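Local coordinates for type IV pilus assembly protein PilF (Pseudomonas aeruginosa, PDB 2HO1), which is essential for localising the PilQ secretin to the outer membrane and assembling it into dodecamers for type IV pili, which drive twitching motility, at residues 157-168 against 177-188. Sequence-based numbering, arbitrary orientation.
Sequences PAQAKEYFEKSL and VALEMADLLYKE
Lys161 NZ meets both carboxylate oxygens of Glu188 in a salt bridge whose two hydrogen bonds are weak, 3.2 Å from NZ to OE1 and 3.5 Å to OE2. The lysine reaches this far fully extended, with CG anti to the backbone N (chi1 -177°); its side chain crosses that of Met181 at about a right angle, Lys161 CG lying 3.8 Å from the methyl carbon CE of the selenomethionine, and Lys161 CE rests on Leu185 CD2.

Behind this bridge the Phe164 ring sits knob-into-hole among Val177, Glu180, Met181 and Leu184: Glu180 CB lies over one ring face, a CH-pi contact 4.0 Å from the centroid, while Leu184 CD1 approaches the ring edge in plane. Glu180 OE2 forms a salt bridge with Arg210 of helix 209-221. In return Met181, curled rather than extended, settles among Lys161, Phe164, Glu165 and Leu168, its SE 3.6 Å from Phe164 CB. At the turn end Leu168 and Val177 meet tip to tip, tightly, Leu168 CG 3.5 Å from Val177 CG1.

The helices run roughly antiparallel, at 145°, joining what are probably the second helix of TPR 4 and the first of TPR 5, the inter-repeat packing that builds a tetratricopeptide superhelix.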
# COMPACT_ATOMS: atom_id res chain seq x y z
N PRO A 157 15.03 6.28 -3.35
CA PRO A 157 14.62 7.45 -4.12
C PRO A 157 13.76 7.20 -5.37
O PRO A 157 12.93 8.04 -5.71
CB PRO A 157 15.95 8.14 -4.44
CG PRO A 157 16.94 7.02 -4.48
CD PRO A 157 16.50 6.20 -3.26
N ALA A 158 13.95 6.06 -6.05
CA ALA A 158 13.13 5.79 -7.23
C ALA A 158 11.69 5.50 -6.76
O ALA A 158 10.70 5.91 -7.37
CB ALA A 158 13.71 4.60 -8.03
N GLN A 159 11.59 4.80 -5.64
CA GLN A 159 10.31 4.47 -5.07
C GLN A 159 9.64 5.75 -4.53
O GLN A 159 8.44 5.96 -4.71
CB GLN A 159 10.52 3.48 -3.92
CG GLN A 159 9.26 3.03 -3.28
CD GLN A 159 9.52 2.00 -2.22
OE1 GLN A 159 9.52 2.30 -1.01
NE2 GLN A 159 9.77 0.76 -2.67
N ALA A 160 10.43 6.61 -3.89
CA ALA A 160 9.90 7.87 -3.36
C ALA A 160 9.28 8.66 -4.52
O ALA A 160 8.17 9.21 -4.41
CB ALA A 160 11.05 8.70 -2.71
N LYS A 161 10.00 8.67 -5.64
CA LYS A 161 9.57 9.40 -6.82
C LYS A 161 8.20 8.94 -7.28
O LYS A 161 7.33 9.78 -7.59
CB LYS A 161 10.61 9.22 -7.93
CG LYS A 161 10.35 9.98 -9.21
CD LYS A 161 11.45 9.61 -10.20
CE LYS A 161 11.17 10.05 -11.63
NZ LYS A 161 12.22 9.44 -12.52
N GLU A 162 8.00 7.62 -7.35
CA GLU A 162 6.70 7.10 -7.77
C GLU A 162 5.59 7.54 -6.80
O GLU A 162 4.50 7.88 -7.22
CB GLU A 162 6.73 5.57 -7.93
CG GLU A 162 7.57 5.16 -9.14
CD GLU A 162 7.46 3.69 -9.55
OE1 GLU A 162 6.34 3.11 -9.57
OE2 GLU A 162 8.52 3.12 -9.88
N TYR A 163 5.88 7.56 -5.50
CA TYR A 163 4.88 7.99 -4.55
C TYR A 163 4.61 9.47 -4.74
O TYR A 163 3.45 9.89 -4.75
CB TYR A 163 5.31 7.68 -3.12
CG TYR A 163 5.09 6.21 -2.73
CD1 TYR A 163 3.84 5.59 -2.92
CD2 TYR A 163 6.12 5.45 -2.16
CE1 TYR A 163 3.62 4.25 -2.55
CE2 TYR A 163 5.91 4.13 -1.79
CZ TYR A 163 4.68 3.54 -1.98
OH TYR A 163 4.49 2.26 -1.55
N PHE A 164 5.66 10.27 -4.90
CA PHE A 164 5.47 11.70 -5.13
C PHE A 164 4.64 11.99 -6.39
O PHE A 164 3.79 12.88 -6.38
CB PHE A 164 6.82 12.43 -5.19
CG PHE A 164 7.52 12.50 -3.84
CD1 PHE A 164 6.80 12.77 -2.68
CD2 PHE A 164 8.90 12.29 -3.74
CE1 PHE A 164 7.45 12.83 -1.45
CE2 PHE A 164 9.54 12.35 -2.52
CZ PHE A 164 8.83 12.62 -1.38
N GLU A 165 4.86 11.23 -7.46
CA GLU A 165 4.07 11.42 -8.67
C GLU A 165 2.60 11.10 -8.42
O GLU A 165 1.71 11.78 -8.96
CB GLU A 165 4.62 10.56 -9.82
CG GLU A 165 5.89 11.12 -10.42
CD GLU A 165 6.64 10.12 -11.29
OE1 GLU A 165 6.33 8.91 -11.23
OE2 GLU A 165 7.56 10.54 -12.03
N LYS A 166 2.32 10.06 -7.62
CA LYS A 166 0.92 9.74 -7.32
C LYS A 166 0.27 10.91 -6.55
O LYS A 166 -0.90 11.27 -6.80
CB LYS A 166 0.80 8.44 -6.48
CG LYS A 166 1.25 7.15 -7.19
CD LYS A 166 0.95 5.93 -6.33
CE LYS A 166 1.85 4.77 -6.70
NZ LYS A 166 1.70 4.26 -8.11
N SER A 167 1.03 11.49 -5.62
CA SER A 167 0.51 12.62 -4.85
C SER A 167 0.16 13.83 -5.76
O SER A 167 -0.88 14.45 -5.61
CB SER A 167 1.54 13.05 -3.80
OG SER A 167 1.02 14.00 -2.89
N LEU A 168 1.04 14.14 -6.71
CA LEU A 168 0.79 15.28 -7.58
C LEU A 168 -0.31 15.01 -8.59
O LEU A 168 -0.91 15.95 -9.09
CB LEU A 168 2.08 15.70 -8.31
CG LEU A 168 3.14 16.40 -7.43
CD1 LEU A 168 4.46 16.54 -8.19
CD2 LEU A 168 2.64 17.74 -7.00
N VAL A 177 5.83 19.09 -2.64
CA VAL A 177 6.03 17.82 -3.35
C VAL A 177 6.80 18.12 -4.63
O VAL A 177 7.71 17.39 -5.01
CB VAL A 177 4.68 17.10 -3.71
CG1 VAL A 177 4.97 15.81 -4.54
CG2 VAL A 177 3.92 16.74 -2.44
N ALA A 178 6.45 19.21 -5.29
CA ALA A 178 7.15 19.59 -6.51
C ALA A 178 8.63 19.77 -6.23
O ALA A 178 9.48 19.45 -7.08
CB ALA A 178 6.59 20.87 -7.06
N LEU A 179 8.96 20.29 -5.05
CA LEU A 179 10.36 20.50 -4.67
C LEU A 179 11.08 19.18 -4.49
O LEU A 179 12.23 19.04 -4.92
CB LEU A 179 10.46 21.33 -3.38
CG LEU A 179 11.86 21.46 -2.77
CD1 LEU A 179 12.74 22.34 -3.65
CD2 LEU A 179 11.72 22.07 -1.38
N GLU A 180 10.42 18.20 -3.85
CA GLU A 180 11.06 16.90 -3.66
C GLU A 180 11.27 16.25 -5.02
O GLU A 180 12.29 15.61 -5.25
CB GLU A 180 10.21 15.99 -2.77
CG GLU A 180 10.05 16.46 -1.33
CD GLU A 180 11.37 16.67 -0.61
OE1 GLU A 180 12.31 15.88 -0.82
OE2 GLU A 180 11.48 17.62 0.18
N MSE A 181 10.33 16.45 -5.95
CA MSE A 181 10.48 15.89 -7.30
C MSE A 181 11.67 16.56 -7.98
O MSE A 181 12.53 15.88 -8.56
CB MSE A 181 9.22 16.12 -8.15
CG MSE A 181 8.05 15.18 -7.88
SE MSE A 181 8.44 13.32 -8.27
CE MSE A 181 9.01 13.46 -10.08
N ALA A 182 11.73 17.89 -7.92
CA ALA A 182 12.84 18.62 -8.55
C ALA A 182 14.18 18.11 -8.02
O ALA A 182 15.14 17.88 -8.79
CB ALA A 182 12.70 20.14 -8.27
N ASP A 183 14.27 17.93 -6.71
CA ASP A 183 15.52 17.47 -6.13
C ASP A 183 15.89 16.08 -6.66
O ASP A 183 17.04 15.83 -7.03
CB ASP A 183 15.43 17.47 -4.60
CG ASP A 183 16.80 17.39 -3.93
OD1 ASP A 183 17.77 18.02 -4.44
OD2 ASP A 183 16.92 16.72 -2.88
N LEU A 184 14.92 15.18 -6.71
CA LEU A 184 15.20 13.83 -7.19
C LEU A 184 15.64 13.85 -8.63
O LEU A 184 16.65 13.26 -8.98
CB LEU A 184 13.97 12.94 -7.04
CG LEU A 184 13.63 12.62 -5.60
CD1 LEU A 184 12.28 11.93 -5.54
CD2 LEU A 184 14.72 11.75 -5.01
N LEU A 185 14.89 14.55 -9.48
CA LEU A 185 15.25 14.61 -10.90
C LEU A 185 16.62 15.25 -11.09
O LEU A 185 17.43 14.77 -11.88
CB LEU A 185 14.18 15.37 -11.67
CG LEU A 185 12.85 14.63 -11.60
CD1 LEU A 185 11.71 15.55 -12.07
CD2 LEU A 185 12.95 13.34 -12.44
N TYR A 186 16.88 16.33 -10.36
CA TYR A 186 18.18 16.97 -10.44
C TYR A 186 19.26 15.96 -10.13
O TYR A 186 20.23 15.82 -10.88
CB TYR A 186 18.29 18.16 -9.49
CG TYR A 186 19.69 18.73 -9.43
CD1 TYR A 186 20.18 19.50 -10.48
CD2 TYR A 186 20.52 18.49 -8.35
CE1 TYR A 186 21.45 20.02 -10.44
CE2 TYR A 186 21.79 19.01 -8.31
CZ TYR A 186 22.26 19.77 -9.35
OH TYR A 186 23.53 20.29 -9.31
N LYS A 187 19.10 15.24 -9.03
CA LYS A 187 20.09 14.25 -8.64
C LYS A 187 20.24 13.14 -9.69
O LYS A 187 21.28 12.50 -9.76
CB LYS A 187 19.73 13.63 -7.29
CG LYS A 187 20.07 14.49 -6.06
CD LYS A 187 19.62 13.75 -4.80
CE LYS A 187 20.08 14.45 -3.54
NZ LYS A 187 19.58 15.85 -3.50
N GLU A 188 19.19 12.93 -10.50
CA GLU A 188 19.19 11.91 -11.56
C GLU A 188 19.74 12.48 -12.87
O GLU A 188 19.78 11.77 -13.88
CB GLU A 188 17.77 11.43 -11.87
CG GLU A 188 17.15 10.46 -10.89
CD GLU A 188 15.70 10.15 -11.26
OE1 GLU A 188 15.41 10.01 -12.46
OE2 GLU A 188 14.87 10.03 -10.35